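Local coordinates for viral structural protein 4 (Bombyx mori cytoplasmic polyhedrosis virus, PDB 6TZ0), which binds GTP and accompanies the viral RNA-dependent RNA polymerase, probably assisting transcription of the double-stranded RNA genome, at residues V267-L273 / Y296-D301; K291-F295 / S361-T365; M322-A328 / T544-E549; E354-K359 / L507-T513. All blocks are in the same frame, centred on the assembly; numbering follows the deposited sequence.

Contact 1: residues V267-L273 / Y296-D301; sequences VTMMVNL and YGVITD
Met270 and Val298 face each other as an antiparallel hydrogen-bonded pair, and the compact middle of the contact is built on their two backbone bonds: Met270 N to Val298 O at 3.1 Å and Val298 N to Met270 O at 3.0 Å. Beside them the bent thioether of Met270 sets SD against Thr300 CG2 at 3.7 Å, the two side chains meeting at about a right angle. On the other face Met269 pairs with Ile299. Its chain runs extended as far as SD and bends only at chi3 (-73°), which brings CE onto Ile299 CG1 at 3.9 Å; a flexible, unbranched methionine suits this wedge between the beta-branched isoleucine and Leu293 of helix 290-296. Strand 297-299 is an outermost strand of a four-stranded antiparallel sheet, and that helix carries the chain over from its neighbour 266-271. Gly297, opposite Val271, adds no bulk next to the Met269 sulfur. Looser, partly exposed packing lies around Leu273 and Tyr296 and at Thr268 and Thr300, whereas Val267 and Asp301 beyond are buried again. Leu273 CD2 sits over the centre of the Tyr296 ring, 4.2 Å from its centroid, in a CH-pi contact. At the far end Thr300 N gives a nearly straight bond to Thr268 O (175°), whereas Thr268 N reaches Asp301 OD2 only weakly, at 3.4 Å. Asp301 also packs on Arg595 of the RNA-dependent RNA polymerase chain.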
loop_
_atom_site.group_PDB
_atom_site.type_symbol
_atom_site.label_atom_id
_atom_site.label_comp_id
_atom_site.label_asym_id
_atom_site.label_seq_id
_atom_site.Cartn_x
_atom_site.Cartn_y
_atom_site.Cartn_z
ATOM N N VAL B 267 39.284 -10.368 -29.925
ATOM C CA VAL B 267 38.200 -9.551 -29.396
ATOM C C VAL B 267 37.560 -8.787 -30.547
ATOM O O VAL B 267 38.267 -8.156 -31.337
ATOM C CB VAL B 267 38.713 -8.579 -28.313
ATOM C CG1 VAL B 267 37.594 -7.713 -27.786
ATOM C CG2 VAL B 267 39.373 -9.335 -27.178
ATOM N N THR B 268 36.230 -8.828 -30.637
ATOM C CA THR B 268 35.498 -8.084 -31.657
ATOM C C THR B 268 34.837 -6.841 -31.070
ATOM O O THR B 268 34.209 -6.898 -30.011
ATOM C CB THR B 268 34.434 -8.955 -32.322
ATOM O OG1 THR B 268 33.476 -9.364 -31.345
ATOM C CG2 THR B 268 35.065 -10.186 -32.933
ATOM N N MET B 269 34.962 -5.723 -31.786
ATOM C CA MET B 269 34.490 -4.423 -31.326
ATOM C C MET B 269 33.653 -3.747 -32.401
ATOM O O MET B 269 34.127 -3.545 -33.520
ATOM C CB MET B 269 35.670 -3.517 -30.966
ATOM C CG MET B 269 35.273 -2.166 -30.412
ATOM S SD MET B 269 36.702 -1.114 -30.145
ATOM C CE MET B 269 37.414 -1.877 -28.701
ATOM N N MET B 270 32.425 -3.372 -32.054
ATOM C CA MET B 270 31.553 -2.603 -32.933
ATOM C C MET B 270 31.724 -1.122 -32.633
ATOM O O MET B 270 31.677 -0.713 -31.470
ATOM C CB MET B 270 30.094 -3.014 -32.754
ATOM C CG MET B 270 29.804 -4.431 -33.174
ATOM S SD MET B 270 28.122 -4.945 -32.806
ATOM C CE MET B 270 27.223 -4.051 -34.050
ATOM N N VAL B 271 31.932 -0.322 -33.677
ATOM C CA VAL B 271 32.226 1.102 -33.553
ATOM C C VAL B 271 31.246 1.878 -34.426
ATOM O O VAL B 271 30.973 1.484 -35.563
ATOM C CB VAL B 271 33.690 1.411 -33.952
ATOM C CG1 VAL B 271 33.998 2.891 -33.892
ATOM C CG2 VAL B 271 34.655 0.687 -33.059
ATOM N N ASN B 272 30.724 2.990 -33.898
ATOM C CA ASN B 272 29.790 3.852 -34.615
ATOM C C ASN B 272 30.480 4.939 -35.415
ATOM O O ASN B 272 29.928 6.033 -35.558
ATOM C CB ASN B 272 28.798 4.495 -33.650
ATOM C CG ASN B 272 27.812 3.521 -33.111
ATOM O OD1 ASN B 272 27.798 3.229 -31.927
ATOM N ND2 ASN B 272 26.959 3.025 -33.971
ATOM N N LEU B 273 31.675 4.688 -35.918
ATOM C CA LEU B 273 32.323 5.601 -36.838
ATOM C C LEU B 273 32.633 4.866 -38.130
ATOM O O LEU B 273 32.734 3.640 -38.160
ATOM C CB LEU B 273 33.609 6.180 -36.252
ATOM C CG LEU B 273 33.474 7.087 -35.036
ATOM C CD1 LEU B 273 34.846 7.502 -34.576
ATOM C CD2 LEU B 273 32.618 8.294 -35.353
ATOM N N TYR B 296 33.041 5.685 -28.917
ATOM C CA TYR B 296 32.113 5.129 -29.894
ATOM C C TYR B 296 32.154 3.611 -30.039
ATOM O O TYR B 296 31.583 3.092 -31.000
ATOM C CB TYR B 296 32.349 5.774 -31.264
ATOM C CG TYR B 296 32.019 7.236 -31.272
ATOM C CD1 TYR B 296 30.705 7.663 -31.344
ATOM C CD2 TYR B 296 33.014 8.192 -31.173
ATOM C CE1 TYR B 296 30.394 9.000 -31.334
ATOM C CE2 TYR B 296 32.712 9.531 -31.160
ATOM C CZ TYR B 296 31.402 9.929 -31.244
ATOM O OH TYR B 296 31.099 11.266 -31.234
ATOM N N GLY B 297 32.764 2.878 -29.114
ATOM C CA GLY B 297 32.934 1.445 -29.260
ATOM C C GLY B 297 32.236 0.650 -28.173
ATOM O O GLY B 297 32.031 1.138 -27.063
ATOM N N VAL B 298 31.865 -0.587 -28.512
ATOM C CA VAL B 298 31.294 -1.561 -27.581
ATOM C C VAL B 298 31.911 -2.917 -27.898
ATOM O O VAL B 298 31.828 -3.385 -29.038
ATOM C CB VAL B 298 29.757 -1.655 -27.671
ATOM C CG1 VAL B 298 29.248 -2.796 -26.822
ATOM C CG2 VAL B 298 29.091 -0.387 -27.209
ATOM N N ILE B 299 32.515 -3.556 -26.903
ATOM C CA ILE B 299 33.058 -4.899 -27.071
ATOM C C ILE B 299 31.939 -5.922 -26.947
ATOM O O ILE B 299 31.169 -5.909 -25.982
ATOM C CB ILE B 299 34.182 -5.156 -26.058
ATOM C CG1 ILE B 299 35.415 -4.359 -26.463
ATOM C CG2 ILE B 299 34.513 -6.626 -25.948
ATOM C CD1 ILE B 299 36.482 -4.331 -25.429
ATOM N N THR B 300 31.845 -6.818 -27.930
ATOM C CA THR B 300 30.756 -7.777 -28.027
ATOM C C THR B 300 31.098 -9.131 -27.415
ATOM O O THR B 300 30.503 -10.140 -27.799
ATOM C CB THR B 300 30.354 -7.954 -29.487
ATOM O OG1 THR B 300 31.457 -8.497 -30.217
ATOM C CG2 THR B 300 29.994 -6.620 -30.096
ATOM N N ASP B 301 32.032 -9.178 -26.477
ATOM C CA ASP B 301 32.467 -10.423 -25.866
ATOM C C ASP B 301 32.094 -10.452 -24.393
ATOM O O ASP B 301 31.668 -9.453 -23.812
ATOM C CB ASP B 301 33.974 -10.608 -26.023
ATOM C CG ASP B 301 34.375 -10.890 -27.446
ATOM O OD1 ASP B 301 33.559 -11.456 -28.199
ATOM O OD2 ASP B 301 35.514 -10.551 -27.810
#

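Contact 2: residues K291-F295 / S361-T365; sequences KKLLF and SFLST
Helix 359-374, which follows the GTP-binding loop and carries Ser361 of the second GTP site, meets helix 290-296 here through an aromatic pair. The two axes lie 11.2 Å apart at an angle of 80°, a wide separation that large side chains have to bridge. Phe295 and Phe362 do so as an offset edge-to-face pair: the edge of Phe362 is turned toward the face of Phe295, the centroids are 5.5 Å apart and the planes stand at 67°. Phe362 CD1 does the touching, 3.5 Å from Phe295 CD1 and as near to CE1. The other side of the Phe295 ring is taken by its own helix, where Lys291 CG, one turn earlier, lies 3.6 Å above the ring plane and toward the rim. The far end of the ring comes to Thr365, with Phe295 CZ 3.7 Å from OG1. Phe362 is held in turn by Pro547, Met550 and Leu551 around helix 547-556, so a flat, rigid side chain fits well between two helical partners. At the more exposed side Lys291 starts out extended and then bends at chi3 (-74°) and again at chi4, carrying NZ to within 3.1 Å of Ser361 OG. Ser364 OG, one turn on, bonds to Ser361 O at 3.1 Å from above the carbonyl plane. The helices are thus joined mainly by aromatic packing, while the ammonium group probably adds positive potential beside a residue that binds GTP in the nucleotide-bound protein.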
loop_
_atom_site.group_PDB
_atom_site.type_symbol
_atom_site.label_atom_id
_atom_site.label_comp_id
_atom_site.label_asym_id
_atom_site.label_seq_id
_atom_site.Cartn_x
_atom_site.Cartn_y
_atom_site.Cartn_z
ATOM N N LYS B 291 40.722 7.484 -27.985
ATOM C CA LYS B 291 39.589 8.234 -27.461
ATOM C C LYS B 291 38.355 8.077 -28.339
ATOM O O LYS B 291 37.235 8.041 -27.822
ATOM C CB LYS B 291 39.974 9.705 -27.307
ATOM C CG LYS B 291 38.946 10.550 -26.589
ATOM C CD LYS B 291 39.379 11.999 -26.490
ATOM C CE LYS B 291 40.480 12.181 -25.461
ATOM N NZ LYS B 291 39.982 11.957 -24.080
ATOM N N LYS B 292 38.539 7.941 -29.654
ATOM C CA LYS B 292 37.412 7.673 -30.541
ATOM C C LYS B 292 36.827 6.291 -30.291
ATOM O O LYS B 292 35.603 6.113 -30.323
ATOM C CB LYS B 292 37.850 7.803 -31.996
ATOM C CG LYS B 292 38.186 9.205 -32.429
ATOM C CD LYS B 292 38.548 9.226 -33.897
ATOM C CE LYS B 292 38.932 10.615 -34.351
ATOM N NZ LYS B 292 39.348 10.617 -35.771
ATOM N N LEU B 293 37.691 5.303 -30.040
ATOM C CA LEU B 293 37.231 3.965 -29.686
ATOM C C LEU B 293 36.474 3.975 -28.368
ATOM O O LEU B 293 35.454 3.295 -28.228
ATOM C CB LEU B 293 38.416 3.008 -29.594
ATOM C CG LEU B 293 39.194 2.638 -30.846
ATOM C CD1 LEU B 293 40.393 1.817 -30.450
ATOM C CD2 LEU B 293 38.307 1.859 -31.775
ATOM N N LEU B 294 36.977 4.723 -27.386
ATOM C CA LEU B 294 36.309 4.829 -26.095
ATOM C C LEU B 294 34.961 5.522 -26.215
ATOM O O LEU B 294 33.986 5.112 -25.579
ATOM C CB LEU B 294 37.201 5.582 -25.110
ATOM C CG LEU B 294 36.642 5.832 -23.707
ATOM C CD1 LEU B 294 36.461 4.533 -22.970
ATOM C CD2 LEU B 294 37.530 6.769 -22.923
ATOM N N PHE B 295 34.877 6.565 -27.037
ATOM C CA PHE B 295 33.625 7.294 -27.146
ATOM C C PHE B 295 32.611 6.591 -28.033
ATOM O O PHE B 295 31.417 6.871 -27.914
ATOM C CB PHE B 295 33.853 8.713 -27.683
ATOM C CG PHE B 295 34.545 9.647 -26.719
ATOM C CD1 PHE B 295 34.764 9.291 -25.398
ATOM C CD2 PHE B 295 34.933 10.908 -27.130
ATOM C CE1 PHE B 295 35.393 10.150 -24.527
ATOM C CE2 PHE B 295 35.553 11.775 -26.257
ATOM C CZ PHE B 295 35.780 11.392 -24.955
ATOM N N SER B 361 37.568 10.528 -18.085
ATOM C CA SER B 361 37.916 11.067 -19.393
ATOM C C SER B 361 36.690 11.215 -20.287
ATOM O O SER B 361 36.606 12.158 -21.081
ATOM C CB SER B 361 38.956 10.170 -20.058
ATOM O OG SER B 361 39.276 10.641 -21.353
ATOM N N PHE B 362 35.728 10.303 -20.174
ATOM C CA PHE B 362 34.495 10.494 -20.925
ATOM C C PHE B 362 33.596 11.537 -20.283
ATOM O O PHE B 362 33.029 12.377 -20.989
ATOM C CB PHE B 362 33.726 9.185 -21.082
ATOM C CG PHE B 362 32.370 9.372 -21.696
ATOM C CD1 PHE B 362 32.240 9.714 -23.024
ATOM C CD2 PHE B 362 31.224 9.223 -20.936
ATOM C CE1 PHE B 362 31.000 9.908 -23.580
ATOM C CE2 PHE B 362 29.982 9.415 -21.490
ATOM C CZ PHE B 362 29.873 9.756 -22.812
ATOM N N LEU B 363 33.430 11.488 -18.960
ATOM C CA LEU B 363 32.448 12.360 -18.329
ATOM C C LEU B 363 32.882 13.821 -18.293
ATOM O O LEU B 363 32.016 14.696 -18.199
ATOM C CB LEU B 363 32.120 11.848 -16.932
ATOM C CG LEU B 363 31.249 10.594 -16.930
ATOM C CD1 LEU B 363 31.139 9.996 -15.554
ATOM C CD2 LEU B 363 29.875 10.942 -17.450
ATOM N N SER B 364 34.178 14.110 -18.444
ATOM C CA SER B 364 34.606 15.493 -18.633
ATOM C C SER B 364 34.102 16.053 -19.962
ATOM O O SER B 364 33.556 17.163 -20.016
ATOM C CB SER B 364 36.125 15.577 -18.555
ATOM O OG SER B 364 36.718 14.894 -19.641
ATOM N N THR B 365 34.259 15.285 -21.041
ATOM C CA THR B 365 33.757 15.700 -22.347
ATOM C C THR B 365 32.234 15.745 -22.363
ATOM O O THR B 365 31.638 16.620 -23.003
ATOM C CB THR B 365 34.291 14.745 -23.415
ATOM O OG1 THR B 365 35.720 14.716 -23.346
ATOM C CG2 THR B 365 33.889 15.183 -24.812
#

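Contact 3: residues M322-A328 / T544-E549; sequences MNPSGGA and TVYPFE
Glu549 OE2 is gripped by groups from two protein chains: Ser325 N gives it a weak hydrogen bond at 3.3 Å, and Arg377 of the RNA-dependent RNA polymerase chain forms a salt bridge to it. The sister oxygen, OE1, accepts the backbone N of Tyr546 at 3.1 Å, the donor arriving from above the carboxylate plane in a fairly straight bond (167°). Two backbone amides, one of them bonded weakly, and a guanidinium therefore restrain the rotation of this buried carboxylate, and the guanidinium would be expected to favour its charged form. The side chain rises to them extended beyond CG. On the way CG rests against Pro324 CB at 3.7 Å, a rigid ring that also keeps the loop before Ser325 extended. The small methyl of Ala328 fits between the acid and the strand end, with CB 3.4 Å from Glu549 OE1 and 3.7 Å from Val545 CG2. Next to this polar core lies a Met-aromatic contact. Met322 bends at chi3 (-77°) so that CE comes over one face of the Phe548 ring, 4.1 Å from CE1, while SD stays oblique to the ring and CB touches CZ. Ser325 and Tyr546 are each N-cap residues, of helices 326-340 and 547-556. A glutamate folded back from the third helical residue onto the N-cap amide gives one half of a capping box, the other half being absent because the N-cap residue is a tyrosine, here at the end of outermost strand 543-545 of the parallel sheet and at the polymerase interface.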
loop_
_atom_site.group_PDB
_atom_site.type_symbol
_atom_site.label_atom_id
_atom_site.label_comp_id
_atom_site.label_asym_id
_atom_site.label_seq_id
_atom_site.Cartn_x
_atom_site.Cartn_y
_atom_site.Cartn_z
ATOM N N MET B 322 25.281 0.539 -34.407
ATOM C CA MET B 322 24.467 0.153 -33.268
ATOM C C MET B 322 23.380 1.183 -32.998
ATOM O O MET B 322 23.554 2.381 -33.226
ATOM C CB MET B 322 25.339 0.015 -32.026
ATOM C CG MET B 322 26.382 -1.059 -32.131
ATOM S SD MET B 322 27.385 -1.227 -30.655
ATOM C CE MET B 322 28.476 0.170 -30.849
ATOM N N ASN B 323 22.264 0.708 -32.501
ATOM C CA ASN B 323 21.210 1.590 -32.062
ATOM C C ASN B 323 21.191 1.642 -30.544
ATOM O O ASN B 323 21.393 0.614 -29.894
ATOM C CB ASN B 323 19.846 1.123 -32.571
ATOM C CG ASN B 323 19.787 1.051 -34.075
ATOM O OD1 ASN B 323 19.625 -0.023 -34.645
ATOM N ND2 ASN B 323 19.932 2.194 -34.729
ATOM N N PRO B 324 20.985 2.816 -29.954
ATOM C CA PRO B 324 20.978 2.908 -28.491
ATOM C C PRO B 324 19.752 2.261 -27.869
ATOM O O PRO B 324 18.690 2.158 -28.484
ATOM C CB PRO B 324 21.004 4.417 -28.236
ATOM C CG PRO B 324 20.480 5.020 -29.477
ATOM C CD PRO B 324 20.922 4.141 -30.588
ATOM N N SER B 325 19.920 1.816 -26.627
ATOM C CA SER B 325 18.857 1.152 -25.890
ATOM C C SER B 325 17.760 2.138 -25.503
ATOM O O SER B 325 17.984 3.340 -25.372
ATOM C CB SER B 325 19.419 0.490 -24.635
ATOM O OG SER B 325 18.391 -0.090 -23.858
ATOM N N GLY B 326 16.561 1.608 -25.308
ATOM C CA GLY B 326 15.429 2.439 -24.965
ATOM C C GLY B 326 15.430 2.888 -23.523
ATOM O O GLY B 326 15.106 4.045 -23.233
ATOM N N GLY B 327 15.794 1.990 -22.606
ATOM C CA GLY B 327 15.826 2.354 -21.201
ATOM C C GLY B 327 16.953 3.300 -20.859
ATOM O O GLY B 327 16.796 4.170 -19.995
ATOM N N ALA B 328 18.092 3.151 -21.539
ATOM C CA ALA B 328 19.213 4.059 -21.349
ATOM C C ALA B 328 18.845 5.474 -21.762
ATOM O O ALA B 328 19.022 6.421 -20.987
ATOM C CB ALA B 328 20.417 3.563 -22.144
ATOM N N THR B 544 22.134 0.127 -17.587
ATOM C CA THR B 544 23.468 0.127 -18.165
ATOM C C THR B 544 23.497 1.029 -19.390
ATOM O O THR B 544 22.659 0.899 -20.284
ATOM C CB THR B 544 23.883 -1.295 -18.533
ATOM O OG1 THR B 544 23.872 -2.106 -17.355
ATOM C CG2 THR B 544 25.267 -1.309 -19.119
ATOM N N VAL B 545 24.449 1.958 -19.412
ATOM C CA VAL B 545 24.558 2.965 -20.458
ATOM C C VAL B 545 25.988 2.943 -20.986
ATOM O O VAL B 545 26.938 2.881 -20.200
ATOM C CB VAL B 545 24.192 4.368 -19.929
ATOM C CG1 VAL B 545 24.310 5.393 -21.006
ATOM C CG2 VAL B 545 22.787 4.400 -19.389
ATOM N N TYR B 546 26.143 2.970 -22.312
ATOM C CA TYR B 546 27.427 3.115 -22.979
ATOM C C TYR B 546 27.694 4.582 -23.295
ATOM O O TYR B 546 26.771 5.398 -23.273
ATOM C CB TYR B 546 27.445 2.273 -24.252
ATOM C CG TYR B 546 27.455 0.793 -23.988
ATOM C CD1 TYR B 546 28.575 0.177 -23.456
ATOM C CD2 TYR B 546 26.371 0.005 -24.322
ATOM C CE1 TYR B 546 28.594 -1.170 -23.218
ATOM C CE2 TYR B 546 26.387 -1.348 -24.097
ATOM C CZ TYR B 546 27.500 -1.933 -23.547
ATOM O OH TYR B 546 27.520 -3.285 -23.319
ATOM N N PRO B 547 28.958 4.964 -23.555
ATOM C CA PRO B 547 29.245 6.377 -23.874
ATOM C C PRO B 547 28.566 6.931 -25.120
ATOM O O PRO B 547 28.164 8.105 -25.111
ATOM C CB PRO B 547 30.770 6.381 -24.019
ATOM C CG PRO B 547 31.219 5.329 -23.126
ATOM C CD PRO B 547 30.202 4.246 -23.213
ATOM N N PHE B 548 28.420 6.141 -26.189
ATOM C CA PHE B 548 27.771 6.677 -27.384
ATOM C C PHE B 548 26.289 6.905 -27.138
ATOM O O PHE B 548 25.687 7.781 -27.761
ATOM C CB PHE B 548 27.996 5.756 -28.593
ATOM C CG PHE B 548 27.141 4.517 -28.604
ATOM C CD1 PHE B 548 27.487 3.411 -27.855
ATOM C CD2 PHE B 548 26.021 4.440 -29.419
ATOM C CE1 PHE B 548 26.705 2.281 -27.874
ATOM C CE2 PHE B 548 25.237 3.308 -29.442
ATOM C CZ PHE B 548 25.581 2.230 -28.676
ATOM N N GLU B 549 25.707 6.165 -26.193
ATOM C CA GLU B 549 24.327 6.403 -25.791
ATOM C C GLU B 549 24.185 7.719 -25.035
ATOM O O GLU B 549 23.212 8.454 -25.236
ATOM C CB GLU B 549 23.839 5.227 -24.953
ATOM C CG GLU B 549 23.765 3.944 -25.747
ATOM C CD GLU B 549 23.363 2.746 -24.918
ATOM O OE1 GLU B 549 23.354 2.843 -23.677
ATOM O OE2 GLU B 549 23.028 1.703 -25.512
#

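Contact 4: residues E354-K359 / L507-T513; sequences EKGAGK and LRTINDT
Thr509 OG1 donates to Ala357 O at 2.8 Å, lying in the carbonyl plane on a lone pair, and so pins the middle of a loop whose Lys355, Gly356, Gly358 and Lys359 bind GTP in the nucleotide-bound protein, though this chain holds none. The loop joins strand 347-353 to helix 359-374 and, with its Gly-Lys-Thr sequence, is consistent with a P-loop (Walker A). A second bond fastens its start: Thr513 OG1 gives its hydrogen to Glu354 OE1 at 3.0 Å, on the anti side and 31° out of the carboxylate plane. The hydroxyl of Thr513 also accepts from Arg531 NE, which makes it a link between the acid and helix 524-537. Its chi1 of 57° turns OG1 to these partners and leaves CG2 to pack on Glu354 CB at 3.9 Å and on the backbone of Gly356. A beta-branched threonine thus serves both needs. Glycine suits position 356, where phi is 130° and a side chain would be pressed against Thr513 O; Gly358 also has a positive phi. Within the loop, Ala357 N bonds back to Glu354 O at 3.2 Å and tightens the turn. Farther out the packing is apolar. Leu507, the last residue of strand 504-507, points into the loop base, and while the remainder of the Lys359 chain leads away, Lys359 CB rests on Leu507 CD2 at 3.8 Å.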
loop_
_atom_site.group_PDB
_atom_site.type_symbol
_atom_site.label_atom_id
_atom_site.label_comp_id
_atom_site.label_asym_id
_atom_site.label_seq_id
_atom_site.Cartn_x
_atom_site.Cartn_y
_atom_site.Cartn_z
ATOM N N GLU B 354 33.007 0.617 -13.049
ATOM C CA GLU B 354 34.089 -0.140 -12.448
ATOM C C GLU B 354 35.368 0.682 -12.441
ATOM O O GLU B 354 35.612 1.512 -13.317
ATOM C CB GLU B 354 34.324 -1.459 -13.181
ATOM C CG GLU B 354 33.258 -2.512 -12.949
ATOM C CD GLU B 354 33.585 -3.828 -13.624
ATOM O OE1 GLU B 354 34.587 -3.884 -14.362
ATOM O OE2 GLU B 354 32.845 -4.809 -13.420
ATOM N N LYS B 355 36.177 0.441 -11.425
ATOM C CA LYS B 355 37.426 1.154 -11.214
ATOM C C LYS B 355 38.426 0.696 -12.263
ATOM O O LYS B 355 39.003 -0.387 -12.157
ATOM C CB LYS B 355 37.919 0.885 -9.800
ATOM C CG LYS B 355 39.106 1.687 -9.385
ATOM C CD LYS B 355 39.405 1.463 -7.931
ATOM C CE LYS B 355 40.643 2.211 -7.543
ATOM N NZ LYS B 355 40.439 3.670 -7.718
ATOM N N GLY B 356 38.621 1.509 -13.294
ATOM C CA GLY B 356 39.516 1.148 -14.372
ATOM C C GLY B 356 38.894 1.325 -15.737
ATOM O O GLY B 356 39.503 0.986 -16.752
ATOM N N ALA B 357 37.683 1.879 -15.771
ATOM C CA ALA B 357 36.916 1.995 -17.001
ATOM C C ALA B 357 37.249 3.241 -17.806
ATOM O O ALA B 357 36.830 3.336 -18.962
ATOM C CB ALA B 357 35.422 1.979 -16.683
ATOM N N GLY B 358 37.991 4.185 -17.240
ATOM C CA GLY B 358 38.289 5.420 -17.934
ATOM C C GLY B 358 37.075 6.319 -18.006
ATOM O O GLY B 358 36.782 6.897 -19.054
ATOM N N LYS B 359 36.364 6.444 -16.890
ATOM C CA LYS B 359 35.090 7.146 -16.871
ATOM C C LYS B 359 35.224 8.647 -16.660
ATOM O O LYS B 359 34.330 9.393 -17.077
ATOM C CB LYS B 359 34.157 6.550 -15.805
ATOM C CG LYS B 359 34.504 6.787 -14.336
ATOM C CD LYS B 359 35.499 5.773 -13.786
ATOM C CE LYS B 359 35.548 5.812 -12.273
ATOM N NZ LYS B 359 36.601 4.911 -11.741
ATOM N N LEU B 507 27.842 2.759 -16.045
ATOM C CA LEU B 507 28.626 2.948 -17.254
ATOM C C LEU B 507 29.500 1.733 -17.532
ATOM O O LEU B 507 30.151 1.202 -16.631
ATOM C CB LEU B 507 29.480 4.212 -17.112
ATOM C CG LEU B 507 30.481 4.709 -18.152
ATOM C CD1 LEU B 507 30.503 6.197 -18.186
ATOM C CD2 LEU B 507 31.845 4.268 -17.721
ATOM N N ARG B 508 29.511 1.300 -18.791
ATOM C CA ARG B 508 30.443 0.296 -19.277
ATOM C C ARG B 508 31.230 0.880 -20.437
ATOM O O ARG B 508 30.682 1.633 -21.243
ATOM C CB ARG B 508 29.733 -0.973 -19.744
ATOM C CG ARG B 508 28.906 -1.688 -18.709
ATOM C CD ARG B 508 29.739 -2.328 -17.628
ATOM N NE ARG B 508 28.901 -3.064 -16.689
ATOM C CZ ARG B 508 28.677 -4.368 -16.754
ATOM N NH1 ARG B 508 29.261 -5.085 -17.696
ATOM N NH2 ARG B 508 27.892 -4.957 -15.867
ATOM N N THR B 509 32.513 0.543 -20.522
ATOM C CA THR B 509 33.376 0.999 -21.605
ATOM C C THR B 509 34.065 -0.188 -22.261
ATOM O O THR B 509 33.805 -1.348 -21.936
ATOM C CB THR B 509 34.434 1.991 -21.113
ATOM O OG1 THR B 509 35.206 1.391 -20.068
ATOM C CG2 THR B 509 33.802 3.262 -20.620
ATOM N N ILE B 510 34.954 0.116 -23.202
ATOM C CA ILE B 510 35.795 -0.900 -23.815
ATOM C C ILE B 510 37.086 -1.050 -23.015
ATOM O O ILE B 510 38.189 -0.771 -23.497
ATOM C CB ILE B 510 36.077 -0.519 -25.280
ATOM C CG1 ILE B 510 36.474 0.957 -25.388
ATOM C CG2 ILE B 510 34.853 -0.733 -26.125
ATOM C CD1 ILE B 510 37.381 1.205 -26.509
ATOM N N ASN B 511 36.991 -1.625 -21.832
ATOM C CA ASN B 511 38.166 -1.695 -20.976
ATOM C C ASN B 511 38.063 -2.932 -20.116
ATOM O O ASN B 511 37.097 -3.094 -19.369
ATOM C CB ASN B 511 38.321 -0.449 -20.101
ATOM C CG ASN B 511 38.864 0.741 -20.863
ATOM O OD1 ASN B 511 38.193 1.754 -21.017
ATOM N ND2 ASN B 511 40.089 0.616 -21.349
ATOM N N ASP B 512 39.052 -3.800 -20.234
ATOM C CA ASP B 512 39.205 -4.887 -19.287
ATOM C C ASP B 512 39.801 -4.241 -18.046
ATOM O O ASP B 512 40.986 -3.906 -18.019
ATOM C CB ASP B 512 40.084 -5.983 -19.872
ATOM C CG ASP B 512 39.892 -7.305 -19.183
ATOM O OD1 ASP B 512 38.810 -7.889 -19.357
ATOM O OD2 ASP B 512 40.808 -7.783 -18.495
ATOM N N THR B 513 38.952 -4.020 -17.037
ATOM C CA THR B 513 39.327 -3.214 -15.881
ATOM C C THR B 513 40.416 -3.883 -15.058
ATOM O O THR B 513 41.330 -3.215 -14.561
ATOM C CB THR B 513 38.098 -2.949 -15.021
ATOM O OG1 THR B 513 37.510 -4.195 -14.635
ATOM C CG2 THR B 513 37.082 -2.130 -15.784
#

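The four contacts gather where the antiparallel sheet meets the GTP-binding domain with its parallel sheet, their centres 11 to 15 Å apart. Helix 290-296 ties contact 1 to contact 2, since it comes between the two strands of contact 1 in the sequence and its Leu293 also packs on Val271. Ile510 of contact 4 reaches both, while contact 3 meets contact 1 through Phe548 and Val298. Along the chain contact 1 closes before contacts 3 and 4 open, contact 2 alternates with all three others, and contact 4 lies wholly between the halves of contact 3. The GTP-binding loop is therefore joined through these packed segments to surfaces that touch the polymerase chain.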